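Local coordinates for malonyl CoA-acyl carrier protein transacylase (Staphylococcus aureus, PDB 3IM9), which catalyses the transfer of a malonyl group from coenzyme A to holo acyl carrier protein, supplying malonyl-ACP for fatty acid synthesis, at residues 46-50 against 116-120; 134-138 against 202-206; 263-268 against 290-294; 276-282 against 298-304. All coordinates share one frame; numbering follows the deposited sequence.

Interaction 1 (46-50 against 116-120); sequences KTLDF and VKIVR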
loop_
_atom_site.group_PDB
_atom_site.type_symbol
_atom_site.label_atom_id
_atom_site.label_comp_id
_atom_site.label_asym_id
_atom_site.label_seq_id
_atom_site.Cartn_x
_atom_site.Cartn_y
_atom_site.Cartn_z
ATOM N N LYS A 46 -17.808 13.529 5.388
ATOM C CA LYS A 46 -18.124 14.316 6.592
ATOM C C LYS A 46 -16.894 14.485 7.461
ATOM O O LYS A 46 -16.918 15.360 8.329
ATOM C CB LYS A 46 -19.187 13.586 7.420
ATOM C CG LYS A 46 -20.569 13.384 6.816
ATOM C CD LYS A 46 -20.802 14.410 5.856
ATOM C CE LYS A 46 -21.971 13.943 4.989
ATOM N NZ LYS A 46 -22.967 15.082 4.619
ATOM N N THR A 47 -15.862 13.640 7.342
ATOM C CA THR A 47 -14.722 13.717 8.248
ATOM C C THR A 47 -13.643 14.622 7.775
ATOM O O THR A 47 -13.013 15.355 8.558
ATOM C CB THR A 47 -14.152 12.291 8.377
ATOM O OG1 THR A 47 -15.101 11.455 9.078
ATOM C CG2 THR A 47 -12.833 12.276 9.057
ATOM N N LEU A 48 -13.336 14.579 6.471
ATOM C CA LEU A 48 -12.191 15.300 5.955
ATOM C C LEU A 48 -12.403 16.783 5.668
ATOM O O LEU A 48 -13.540 17.190 5.258
ATOM C CB LEU A 48 -11.700 14.554 4.686
ATOM C CG LEU A 48 -11.210 13.116 4.988
ATOM C CD1 LEU A 48 -11.060 12.317 3.799
ATOM C CD2 LEU A 48 -9.842 13.134 5.745
ATOM N N ASP A 49 -11.312 17.534 5.749
ATOM C CA ASP A 49 -11.322 18.984 5.573
ATOM C C ASP A 49 -11.142 19.413 4.105
ATOM O O ASP A 49 -10.877 20.587 3.831
ATOM C CB ASP A 49 -10.227 19.640 6.498
ATOM C CG ASP A 49 -8.804 19.333 6.089
ATOM O OD1 ASP A 49 -8.533 18.619 5.107
ATOM O OD2 ASP A 49 -7.890 19.799 6.872
ATOM N N PHE A 50 -11.220 18.475 3.138
ATOM C CA PHE A 50 -11.282 18.887 1.753
ATOM C C PHE A 50 -12.371 18.025 1.096
ATOM O O PHE A 50 -12.897 17.079 1.759
ATOM C CB PHE A 50 -9.926 18.659 1.049
ATOM C CG PHE A 50 -9.568 17.161 0.833
ATOM C CD1 PHE A 50 -9.140 16.367 1.924
ATOM C CD2 PHE A 50 -9.517 16.614 -0.469
ATOM C CE1 PHE A 50 -8.781 15.012 1.735
ATOM C CE2 PHE A 50 -9.215 15.303 -0.652
ATOM C CZ PHE A 50 -8.795 14.480 0.479
ATOM N N VAL A 116 -9.171 6.885 8.393
ATOM C CA VAL A 116 -9.161 7.909 7.304
ATOM C C VAL A 116 -8.461 9.195 7.806
ATOM O O VAL A 116 -7.729 9.870 7.096
ATOM C CB VAL A 116 -10.583 8.163 6.674
ATOM C CG1 VAL A 116 -11.438 9.105 7.563
ATOM C CG2 VAL A 116 -10.388 8.756 5.280
ATOM N N LYS A 117 -8.638 9.465 9.126
ATOM C CA LYS A 117 -7.947 10.628 9.716
ATOM C C LYS A 117 -6.466 10.314 9.830
ATOM O O LYS A 117 -5.624 11.219 9.498
ATOM C CB LYS A 117 -8.520 10.935 11.138
ATOM C CG LYS A 117 -10.035 11.313 11.125
ATOM C CD LYS A 117 -10.655 11.239 12.491
ATOM C CE LYS A 117 -12.071 11.753 12.416
ATOM N NZ LYS A 117 -12.774 11.482 13.790
ATOM N N ILE A 118 -6.150 9.078 10.227
ATOM C CA ILE A 118 -4.745 8.721 10.379
ATOM C C ILE A 118 -3.990 8.812 9.006
ATOM O O ILE A 118 -2.866 9.358 8.937
ATOM C CB ILE A 118 -4.612 7.288 10.942
ATOM C CG1 ILE A 118 -4.946 7.479 12.449
ATOM C CG2 ILE A 118 -3.172 6.752 10.776
ATOM C CD1 ILE A 118 -5.209 6.132 13.097
ATOM N N VAL A 119 -4.623 8.303 7.931
ATOM C CA VAL A 119 -3.868 8.307 6.675
ATOM C C VAL A 119 -3.881 9.688 6.044
ATOM O O VAL A 119 -2.910 10.049 5.292
ATOM C CB VAL A 119 -4.386 7.252 5.659
ATOM C CG1 VAL A 119 -4.245 5.858 6.249
ATOM C CG2 VAL A 119 -5.794 7.530 5.082
ATOM N N ARG A 120 -4.892 10.553 6.316
ATOM C CA ARG A 120 -4.760 11.908 5.898
ATOM C C ARG A 120 -3.541 12.570 6.576
ATOM O O ARG A 120 -2.774 13.273 5.882
ATOM C CB ARG A 120 -6.110 12.671 6.249
ATOM C CG ARG A 120 -6.024 14.220 6.124
ATOM C CD ARG A 120 -5.806 14.592 4.690
ATOM N NE ARG A 120 -6.153 16.036 4.519
ATOM C CZ ARG A 120 -6.003 16.684 3.388
ATOM N NH1 ARG A 120 -5.494 16.064 2.301
ATOM N NH2 ARG A 120 -6.387 18.003 3.283
HETATM O O HOH W 1 -15.262 11.370 11.934
HETATM O O HOH W 2 -6.636 17.326 7.169
#

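Interaction 2 (134-138 against 202-206); sequences VGSMA and VSGPF. With ACT (acetate ion), chain C.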
loop_
_atom_site.group_PDB
_atom_site.type_symbol
_atom_site.label_atom_id
_atom_site.label_comp_id
_atom_site.label_asym_id
_atom_site.label_seq_id
_atom_site.Cartn_x
_atom_site.Cartn_y
_atom_site.Cartn_z
ATOM N N VAL A 134 14.605 17.639 -2.749
ATOM C CA VAL A 134 15.599 17.029 -1.812
ATOM C C VAL A 134 15.584 15.508 -1.967
ATOM O O VAL A 134 16.648 14.881 -1.979
ATOM C CB VAL A 134 15.266 17.451 -0.392
ATOM C CG1 VAL A 134 16.083 16.702 0.602
ATOM C CG2 VAL A 134 15.623 19.001 -0.236
ATOM N N GLY A 135 14.381 14.896 -1.961
ATOM C CA GLY A 135 14.308 13.398 -1.984
ATOM C C GLY A 135 13.352 12.948 -3.036
ATOM O O GLY A 135 12.383 13.663 -3.428
ATOM N N SER A 136 13.620 11.750 -3.527
ATOM C CA SER A 136 12.735 11.234 -4.567
ATOM C C SER A 136 12.766 9.697 -4.579
ATOM O O SER A 136 13.351 9.075 -3.683
ATOM C CB SER A 136 13.245 11.805 -5.904
ATOM O OG SER A 136 12.284 11.533 -6.937
ATOM N N MET A 137 12.131 9.105 -5.610
ATOM C CA MET A 137 12.044 7.594 -5.742
ATOM C C MET A 137 12.157 7.289 -7.200
ATOM O O MET A 137 11.806 8.109 -8.063
ATOM C CB MET A 137 10.749 7.015 -5.169
ATOM C CG MET A 137 10.538 7.382 -3.656
ATOM S SD MET A 137 8.968 6.722 -3.143
ATOM C CE MET A 137 9.454 5.056 -2.703
ATOM N N ALA A 138 12.630 6.050 -7.494
ATOM C CA ALA A 138 12.628 5.612 -8.882
ATOM C C ALA A 138 12.396 4.115 -8.927
ATOM O O ALA A 138 12.893 3.370 -8.095
ATOM C CB ALA A 138 14.006 5.915 -9.544
ATOM N N VAL A 202 6.749 11.626 -6.959
ATOM C CA VAL A 202 6.658 11.575 -5.506
ATOM C C VAL A 202 7.192 12.875 -4.929
ATOM O O VAL A 202 8.044 13.538 -5.553
ATOM C CB VAL A 202 7.498 10.378 -4.917
ATOM C CG1 VAL A 202 6.856 9.062 -5.325
ATOM C CG2 VAL A 202 9.004 10.494 -5.343
ATOM N N SER A 203 6.695 13.199 -3.745
ATOM C CA SER A 203 7.176 14.428 -3.109
ATOM C C SER A 203 8.359 14.249 -2.186
ATOM O O SER A 203 9.062 15.237 -1.779
ATOM C CB SER A 203 6.011 15.201 -2.507
ATOM O OG SER A 203 5.270 14.450 -1.618
ATOM N N GLY A 204 8.721 12.996 -1.926
ATOM C CA GLY A 204 9.863 12.869 -1.056
ATOM C C GLY A 204 10.450 11.449 -1.139
ATOM O O GLY A 204 10.009 10.638 -1.962
ATOM N N PRO A 205 11.385 11.116 -0.238
ATOM C CA PRO A 205 12.171 9.909 -0.271
ATOM C C PRO A 205 11.438 8.889 0.615
ATOM O O PRO A 205 11.934 8.390 1.604
ATOM C CB PRO A 205 13.547 10.374 0.291
ATOM C CG PRO A 205 13.092 11.381 1.382
ATOM C CD PRO A 205 11.920 12.100 0.762
ATOM N N PHE A 206 10.251 8.494 0.145
ATOM C CA PHE A 206 9.389 7.619 0.973
ATOM C C PHE A 206 9.983 6.230 1.153
ATOM O O PHE A 206 10.706 5.692 0.275
ATOM C CB PHE A 206 7.955 7.531 0.408
ATOM C CG PHE A 206 7.313 8.901 0.170
ATOM C CD1 PHE A 206 7.579 9.982 1.036
ATOM C CD2 PHE A 206 6.472 9.066 -0.930
ATOM C CE1 PHE A 206 6.994 11.282 0.782
ATOM C CE2 PHE A 206 5.849 10.319 -1.140
ATOM C CZ PHE A 206 6.156 11.404 -0.293
HETATM C C ACT C . 3.122 12.282 -3.679
HETATM O O ACT C . 2.406 13.258 -3.499
HETATM O OXT ACT C . 4.212 12.351 -3.042
HETATM C CH3 ACT C . 2.761 11.129 -4.543
HETATM O O HOH W 3 11.811 16.180 -1.397
#

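Interaction 3 (263-268 against 290-294); sequences FINSTE and LIKKI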
loop_
_atom_site.group_PDB
_atom_site.type_symbol
_atom_site.label_atom_id
_atom_site.label_comp_id
_atom_site.label_asym_id
_atom_site.label_seq_id
_atom_site.Cartn_x
_atom_site.Cartn_y
_atom_site.Cartn_z
ATOM N N PHE A 263 7.044 -6.463 -0.039
ATOM C CA PHE A 263 5.897 -7.123 -0.677
ATOM C C PHE A 263 6.178 -8.523 -1.159
ATOM O O PHE A 263 5.290 -9.380 -0.985
ATOM C CB PHE A 263 5.345 -6.224 -1.817
ATOM C CG PHE A 263 3.985 -6.715 -2.317
ATOM C CD1 PHE A 263 3.935 -7.464 -3.475
ATOM C CD2 PHE A 263 2.860 -6.448 -1.575
ATOM C CE1 PHE A 263 2.691 -7.995 -3.926
ATOM C CE2 PHE A 263 1.565 -6.895 -2.014
ATOM C CZ PHE A 263 1.492 -7.682 -3.206
ATOM N N ILE A 264 7.364 -8.758 -1.721
ATOM C CA ILE A 264 7.684 -10.142 -2.163
ATOM C C ILE A 264 7.662 -11.069 -0.925
ATOM O O ILE A 264 6.979 -12.113 -0.986
ATOM C CB ILE A 264 9.052 -10.202 -2.857
ATOM C CG1 ILE A 264 8.949 -9.423 -4.187
ATOM C CG2 ILE A 264 9.455 -11.654 -3.192
ATOM C CD1 ILE A 264 10.355 -9.299 -4.821
ATOM N N ASN A 265 8.348 -10.703 0.178
ATOM C CA ASN A 265 8.454 -11.679 1.275
ATOM C C ASN A 265 7.105 -11.875 1.923
ATOM O O ASN A 265 6.824 -12.965 2.448
ATOM C CB ASN A 265 9.467 -11.201 2.280
ATOM C CG ASN A 265 10.899 -11.325 1.811
ATOM O OD1 ASN A 265 11.775 -10.680 2.406
ATOM N ND2 ASN A 265 11.139 -12.056 0.778
ATOM N N SER A 266 6.283 -10.815 1.964
ATOM C CA SER A 266 4.924 -10.937 2.545
ATOM C C SER A 266 4.068 -11.860 1.669
ATOM O O SER A 266 3.274 -12.684 2.257
ATOM C CB SER A 266 4.261 -9.584 2.574
ATOM O OG SER A 266 4.928 -8.680 3.434
ATOM N N THR A 267 4.118 -11.739 0.332
ATOM C CA THR A 267 3.407 -12.623 -0.543
ATOM C C THR A 267 3.867 -14.077 -0.308
ATOM O O THR A 267 2.997 -15.011 -0.186
ATOM C CB THR A 267 3.603 -12.243 -2.020
ATOM O OG1 THR A 267 3.066 -10.913 -2.199
ATOM C CG2 THR A 267 2.789 -13.165 -2.945
ATOM N N GLU A 268 5.174 -14.252 -0.226
ATOM C CA GLU A 268 5.754 -15.624 -0.055
ATOM C C GLU A 268 5.325 -16.204 1.294
ATOM O O GLU A 268 4.961 -17.414 1.369
ATOM C CB GLU A 268 7.240 -15.568 -0.205
ATOM C CG GLU A 268 7.562 -15.301 -1.705
ATOM C CD GLU A 268 9.044 -15.294 -2.018
ATOM O OE1 GLU A 268 9.810 -14.991 -1.083
ATOM O OE2 GLU A 268 9.327 -15.495 -3.251
ATOM N N LEU A 290 1.718 -7.962 -9.529
ATOM C CA LEU A 290 2.952 -8.241 -8.833
ATOM C C LEU A 290 2.879 -9.697 -8.364
ATOM O O LEU A 290 3.894 -10.380 -8.419
ATOM C CB LEU A 290 3.113 -7.338 -7.591
ATOM C CG LEU A 290 3.220 -5.818 -7.961
ATOM C CD1 LEU A 290 3.389 -5.063 -6.616
ATOM C CD2 LEU A 290 4.440 -5.519 -8.873
ATOM N N ILE A 291 1.749 -10.123 -7.805
ATOM C CA ILE A 291 1.698 -11.524 -7.294
ATOM C C ILE A 291 1.872 -12.525 -8.425
ATOM O O ILE A 291 2.557 -13.535 -8.214
ATOM C CB ILE A 291 0.460 -11.756 -6.494
ATOM C CG1 ILE A 291 0.547 -10.899 -5.230
ATOM C CG2 ILE A 291 0.335 -13.254 -6.094
ATOM C CD1 ILE A 291 -0.729 -10.882 -4.379
ATOM N N LYS A 292 1.300 -12.239 -9.595
ATOM C CA LYS A 292 1.469 -13.127 -10.743
ATOM C C LYS A 292 2.944 -13.333 -11.070
ATOM O O LYS A 292 3.329 -14.448 -11.462
ATOM C CB LYS A 292 0.696 -12.551 -11.951
ATOM C CG LYS A 292 0.820 -13.394 -13.268
ATOM C CD LYS A 292 0.385 -14.827 -13.145
ATOM C CE LYS A 292 -1.157 -14.930 -12.889
ATOM N NZ LYS A 292 -1.553 -16.360 -12.685
ATOM N N LYS A 293 3.784 -12.330 -10.912
ATOM C CA LYS A 293 5.217 -12.447 -11.181
ATOM C C LYS A 293 5.942 -13.157 -10.075
ATOM O O LYS A 293 7.030 -13.648 -10.259
ATOM C CB LYS A 293 5.843 -11.045 -11.420
ATOM C CG LYS A 293 5.405 -10.457 -12.798
ATOM C CD LYS A 293 5.700 -8.912 -13.009
ATOM C CE LYS A 293 4.731 -8.185 -14.041
ATOM N NZ LYS A 293 4.430 -6.716 -13.755
ATOM N N ILE A 294 5.360 -13.149 -8.891
ATOM C CA ILE A 294 5.934 -13.851 -7.708
ATOM C C ILE A 294 5.587 -15.350 -7.764
ATOM O O ILE A 294 6.439 -16.204 -7.455
ATOM C CB ILE A 294 5.442 -13.234 -6.372
ATOM C CG1 ILE A 294 6.055 -11.809 -6.248
ATOM C CG2 ILE A 294 5.884 -14.112 -5.106
ATOM C CD1 ILE A 294 5.321 -10.898 -5.246
HETATM O O HOH W 4 7.626 -17.285 -5.125
#

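Interaction 4 (276-282 against 298-304); sequences DHFIEIG and VKLTSIQ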
loop_
_atom_site.group_PDB
_atom_site.type_symbol
_atom_site.label_atom_id
_atom_site.label_comp_id
_atom_site.label_asym_id
_atom_site.label_seq_id
_atom_site.Cartn_x
_atom_site.Cartn_y
_atom_site.Cartn_z
ATOM N N ASP A 276 -3.796 -19.633 -1.306
ATOM C CA ASP A 276 -3.762 -19.886 -2.744
ATOM C C ASP A 276 -4.765 -19.039 -3.536
ATOM O O ASP A 276 -5.005 -19.278 -4.686
ATOM C CB ASP A 276 -3.928 -21.383 -3.082
ATOM C CG ASP A 276 -5.165 -21.927 -2.546
ATOM O OD1 ASP A 276 -5.314 -23.177 -2.601
ATOM O OD2 ASP A 276 -6.010 -21.190 -2.033
ATOM N N HIS A 277 -5.328 -18.068 -2.847
ATOM C CA HIS A 277 -6.274 -17.165 -3.529
ATOM C C HIS A 277 -6.088 -15.781 -2.850
ATOM O O HIS A 277 -6.180 -15.621 -1.645
ATOM C CB HIS A 277 -7.719 -17.652 -3.273
ATOM C CG HIS A 277 -8.775 -16.878 -4.060
ATOM N ND1 HIS A 277 -10.140 -17.005 -3.835
ATOM C CD2 HIS A 277 -8.653 -15.976 -5.082
ATOM C CE1 HIS A 277 -10.796 -16.215 -4.675
ATOM N NE2 HIS A 277 -9.918 -15.574 -5.432
ATOM N N PHE A 278 -5.727 -14.812 -3.697
ATOM C CA PHE A 278 -5.603 -13.438 -3.231
ATOM C C PHE A 278 -6.713 -12.644 -3.931
ATOM O O PHE A 278 -6.825 -12.667 -5.159
ATOM C CB PHE A 278 -4.234 -12.873 -3.688
ATOM C CG PHE A 278 -3.053 -13.500 -2.967
ATOM C CD1 PHE A 278 -2.432 -14.667 -3.520
ATOM C CD2 PHE A 278 -2.600 -12.937 -1.811
ATOM C CE1 PHE A 278 -1.332 -15.247 -2.844
ATOM C CE2 PHE A 278 -1.468 -13.485 -1.116
ATOM C CZ PHE A 278 -0.866 -14.648 -1.665
ATOM N N ILE A 279 -7.385 -11.839 -3.161
ATOM C CA ILE A 279 -8.483 -10.980 -3.647
ATOM C C ILE A 279 -8.012 -9.556 -3.379
ATOM O O ILE A 279 -7.959 -9.079 -2.249
ATOM C CB ILE A 279 -9.727 -11.239 -2.890
ATOM C CG1 ILE A 279 -10.138 -12.734 -3.106
ATOM C CG2 ILE A 279 -10.915 -10.313 -3.449
ATOM C CD1 ILE A 279 -11.497 -13.109 -2.295
ATOM N N GLU A 280 -7.746 -8.864 -4.514
ATOM C CA GLU A 280 -7.387 -7.402 -4.477
ATOM C C GLU A 280 -8.639 -6.550 -4.497
ATOM O O GLU A 280 -9.588 -6.807 -5.274
ATOM C CB GLU A 280 -6.477 -7.154 -5.650
ATOM C CG GLU A 280 -5.892 -5.675 -5.599
ATOM C CD GLU A 280 -4.888 -5.443 -6.686
ATOM O OE1 GLU A 280 -4.681 -6.262 -7.608
ATOM O OE2 GLU A 280 -4.223 -4.371 -6.551
ATOM N N ILE A 281 -8.706 -5.567 -3.608
ATOM C CA ILE A 281 -9.944 -4.779 -3.450
ATOM C C ILE A 281 -9.519 -3.287 -3.472
ATOM O O ILE A 281 -8.831 -2.783 -2.551
ATOM C CB ILE A 281 -10.642 -5.109 -2.089
ATOM C CG1 ILE A 281 -10.973 -6.614 -2.134
ATOM C CG2 ILE A 281 -11.886 -4.195 -1.881
ATOM C CD1 ILE A 281 -11.533 -7.086 -0.714
ATOM N N GLY A 282 -9.947 -2.583 -4.555
ATOM C CA GLY A 282 -9.474 -1.196 -4.723
ATOM C C GLY A 282 -9.475 -0.948 -6.224
ATOM O O GLY A 282 -9.798 -1.786 -7.029
ATOM N N VAL A 298 -1.022 -19.341 -7.945
ATOM C CA VAL A 298 -2.108 -18.964 -7.070
ATOM C C VAL A 298 -3.263 -18.245 -7.826
ATOM O O VAL A 298 -3.066 -17.592 -8.844
ATOM C CB VAL A 298 -1.634 -18.046 -5.893
ATOM C CG1 VAL A 298 -0.638 -18.826 -4.998
ATOM C CG2 VAL A 298 -1.031 -16.658 -6.374
ATOM N N LYS A 299 -4.466 -18.324 -7.288
ATOM C CA LYS A 299 -5.605 -17.686 -7.947
ATOM C C LYS A 299 -5.694 -16.187 -7.582
ATOM O O LYS A 299 -5.437 -15.856 -6.435
ATOM C CB LYS A 299 -6.906 -18.333 -7.482
ATOM C CG LYS A 299 -8.206 -17.718 -8.044
ATOM C CD LYS A 299 -9.388 -18.571 -7.571
ATOM C CE LYS A 299 -10.731 -18.058 -8.100
ATOM N NZ LYS A 299 -10.746 -17.916 -9.600
ATOM N N LEU A 300 -6.031 -15.345 -8.570
ATOM C CA LEU A 300 -6.104 -13.903 -8.343
ATOM C C LEU A 300 -7.465 -13.402 -8.727
ATOM O O LEU A 300 -7.946 -13.718 -9.824
ATOM C CB LEU A 300 -5.006 -13.202 -9.199
ATOM C CG LEU A 300 -3.565 -13.615 -8.814
ATOM C CD1 LEU A 300 -2.523 -13.190 -9.891
ATOM C CD2 LEU A 300 -3.202 -13.228 -7.368
ATOM N N THR A 301 -8.138 -12.716 -7.817
ATOM C CA THR A 301 -9.378 -12.045 -8.088
ATOM C C THR A 301 -9.218 -10.556 -7.851
ATOM O O THR A 301 -8.596 -10.177 -6.855
ATOM C CB THR A 301 -10.480 -12.589 -7.148
ATOM O OG1 THR A 301 -10.673 -14.000 -7.477
ATOM C CG2 THR A 301 -11.802 -11.798 -7.347
ATOM N N SER A 302 -9.783 -9.727 -8.755
ATOM C CA SER A 302 -9.725 -8.276 -8.529
ATOM C C SER A 302 -11.156 -7.748 -8.379
ATOM O O SER A 302 -12.003 -8.056 -9.269
ATOM C CB SER A 302 -9.013 -7.561 -9.715
ATOM O OG SER A 302 -9.336 -6.169 -9.699
ATOM N N ILE A 303 -11.412 -6.969 -7.321
ATOM C CA ILE A 303 -12.688 -6.267 -7.066
ATOM C C ILE A 303 -12.446 -4.780 -7.191
ATOM O O ILE A 303 -11.753 -4.206 -6.322
ATOM C CB ILE A 303 -13.308 -6.616 -5.668
ATOM C CG1 ILE A 303 -13.379 -8.127 -5.490
ATOM C CG2 ILE A 303 -14.651 -5.907 -5.439
ATOM C CD1 ILE A 303 -14.303 -8.794 -6.360
ATOM N N GLN A 304 -12.952 -4.198 -8.278
ATOM C CA GLN A 304 -12.698 -2.761 -8.595
ATOM C C GLN A 304 -14.007 -1.963 -8.635
ATOM O O GLN A 304 -14.026 -0.788 -8.267
ATOM C CB GLN A 304 -11.986 -2.617 -9.946
ATOM C CG GLN A 304 -10.614 -3.244 -9.995
ATOM C CD GLN A 304 -9.994 -3.129 -11.346
ATOM O OE1 GLN A 304 -9.408 -4.093 -11.867
ATOM N NE2 GLN A 304 -10.014 -1.963 -11.874
HETATM O O HOH W 5 -8.631 -4.666 -7.537
#

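Interaction 1 (46-50 against 116-120)
The Arg120 side chain leaves helix 112-128 with CG anti to the backbone N (chi1 168°) and bends at chi2, about CB-CG, which lays the guanidinium across Asp49 and Phe50, while the phenyl group of Phe50, its CG between its own backbone N and carbonyl carbon, turns to meet it. The two flat groups overlap with their planes 24° apart, and Phe50 CD1 sits 3.5 Å from Arg120 CZ, over one guanidinium face. One edge nitrogen makes the salt bridge: Arg120 NH2 donates to the syn lone pair of Asp49 OD1 at 2.9 Å, somewhat bent (141°), with the carboxylate nearly perpendicular to the guanidinium. Water 2 joins Arg120 NE to Asp49 OD2, the latter link weak. NH1 is held by Glu68 O and Asn69 OD1, so arginine suits a place where several acceptors converge. The contact pins the exit of helix 35-47, which Leu48 leaves, against helix 112-128 at the protein surface. Alongside, Leu48 CD2 lies 3.8 Å from Arg120 CB, and Leu48 CD1 meets Val116 CG2. Thr47 turns CG2 to the aliphatic chain of Lys117, tightly at 3.5 Å from CE, while its OG1 bonds to Ser43 O and water 1.

Interaction 2 (134-138 against 202-206)
Apolar contacts centre on Met137, whose flexible thioether threads between Val202 and Phe206. Its SD lies 3.8 Å from Val202 CG1 and equally close to Phe206 CB, crossing both side chains at about a right angle. The bend at the last torsion (chi3 86°) brings CE to 3.3 Å from Phe206 O. The other valine branch, CG2, sits 3.4 Å from Met137 N, a buried amide for which the model offers no partner. Sulfur and ring also form a Met-aromatic contact, SD standing 5.1 Å from the centroid of the Phe206 ring in an oblique approach. The backbones touch through glycine and proline. Gly135, at the start of strand 135-141, lies against Pro205, CA to CB 3.9 Å; with no side chain it lets the proline ring come this close, since a CB would run into Pro205 CD. Gly204 CA adds a CH...O contact to Gly135 O. Pro205 is the centre of an inverse gamma turn, in the loop that leads directly to His207, probably an active-site residue, as in related acyltransferases. The contact thus sets that loop against strand 135-141 of the mixed sheet, beside the outermost strand 196-199. Polar links go through small molecules: water 3 accepts from Gly135 N and lies 2.9 Å from Ser203 O, to which it can donate. Acetate, probably from the crystallisation liquor, takes two bonds on OXT, from Ser203 N and from Ser203 OG at 2.7 Å; the same oxygen lies in plane at the edge of the Phe206 ring, and Thr67 N also bonds to the ion.

Interaction 3 (263-268 against 290-294)
Ile294 plugs as a knob into a hole formed by Phe263, Ile264, Thr267 and Glu268, where helices 263-272 and 286-294 cross at -68°, their segment axes 10.4 Å apart. Its ethyl arm, with CG1 anti to the carbonyl carbon (chi1 -68°) and the chain extended beyond, carries CD1 deep between Thr267 and Ile264, while CG2 branches off toward Thr267 CG2 and Glu268 CG. A beta-branched residue suits the spot because its two arms fill two parts of the hole at once. Phe263 directs its ring into the interface because CG lies anti to the backbone N (chi1 -168°). The end of the ring then reaches the opposite helix, CE1 lying 3.7 Å from Leu290 CB and 3.8 Å from Ile291 CG1, atoms that lie neither over the face nor at the edge of the ring. The Ile291 side chain runs at about a right angle to that of Phe263 and also packs its CG1 against Thr267 CG2. Met94 of strand 92-95 also touches the Phe263 side chain. Glu268 and the carbonyl of Ile294 are bridged at the rim by water 4, which donates to both OE2 and O, so the long acidic chain offers aliphatic carbon inward and charge to the water. Thr267 solves a polar problem in an apolar setting: its hydroxyl turns back along its own helix and donates to Phe263 O at 3.0 Å, reaching that oxygen from the opposite face to Thr267 N, with OG1 poised 3.4 Å above the Phe263 ring plane, toward the rim.

Interaction 4 (276-282 against 298-304)
His277 and Lys299 point the same way from neighbouring strands, and the lysine chain lies flat over the imidazole: Lys299 CD stands 3.7 Å from the ring centroid, almost on the ring normal, a CH-pi contact. Ile279 CG1 lies toward the rim of the opposite face, so aliphatic groups flank the ring on both faces. Thr301 OG1 lies in the ring plane at its edge, 2.7 Å from His277 NE2 in a nearly straight hydrogen bond (170°) whose donor could be either atom. With CG anti to the backbone N (chi1 -174°), the imidazole reaches over the adjacent strand to this hydroxyl, and the bond should fix its rotation. Ile279 and Ile303 continue this side of the sheet, side by side, CG2 to CG1 3.9 Å. On the other side, Phe278 and Leu300 run alongside each other, CB to CD2 3.8 Å, while Val298 CG2 meets the phenyl edge at CD1; these apolar groups suit a surface that Ile291 of helix 286-294 covers. Farther along this side Glu280, buried, extends its carboxylate to Ser288 OG and Leu287 N, partners that satisfy both oxygens. Six backbone hydrogen bonds knit the strands, from Lys299 N to Asp276 O (2.8 Å) at one end to Gly282 N to Ile303 O at the other. Gly282 itself adopts backbone angles (phi 151°) that would press a side chain against the preceding carbonyl. Parallel strands 275-281 and 299-303, joined through helix 286-294, form a beta-alpha-beta unit at one margin of the four-stranded parallel sheet of the acyltransferase fold.

Interactions 3 and 4 touch directly and form one continuous packing region: their centres are 13 Å apart, and helix 286-294, half of interaction 3, is the crossover between the strands of interaction 4. Ile291 serves both, its CG2 lying 3.7 Å from Val298 CG2 and its CD1 3.8 Å from Phe278 CG. Interactions 1 and 2 stand apart, with centres 23 Å from each other, linked by helix 112-128 running on to strand 135-141. Interaction 2 comes closest to the probable catalytic residues: the Phe206 side chain is about 4 Å from that of His207 and about 7 Å from that of Ser97. Phe263 of interaction 3 is about 9 Å from Ser97, whereas interactions 1 and 4 lie away from both.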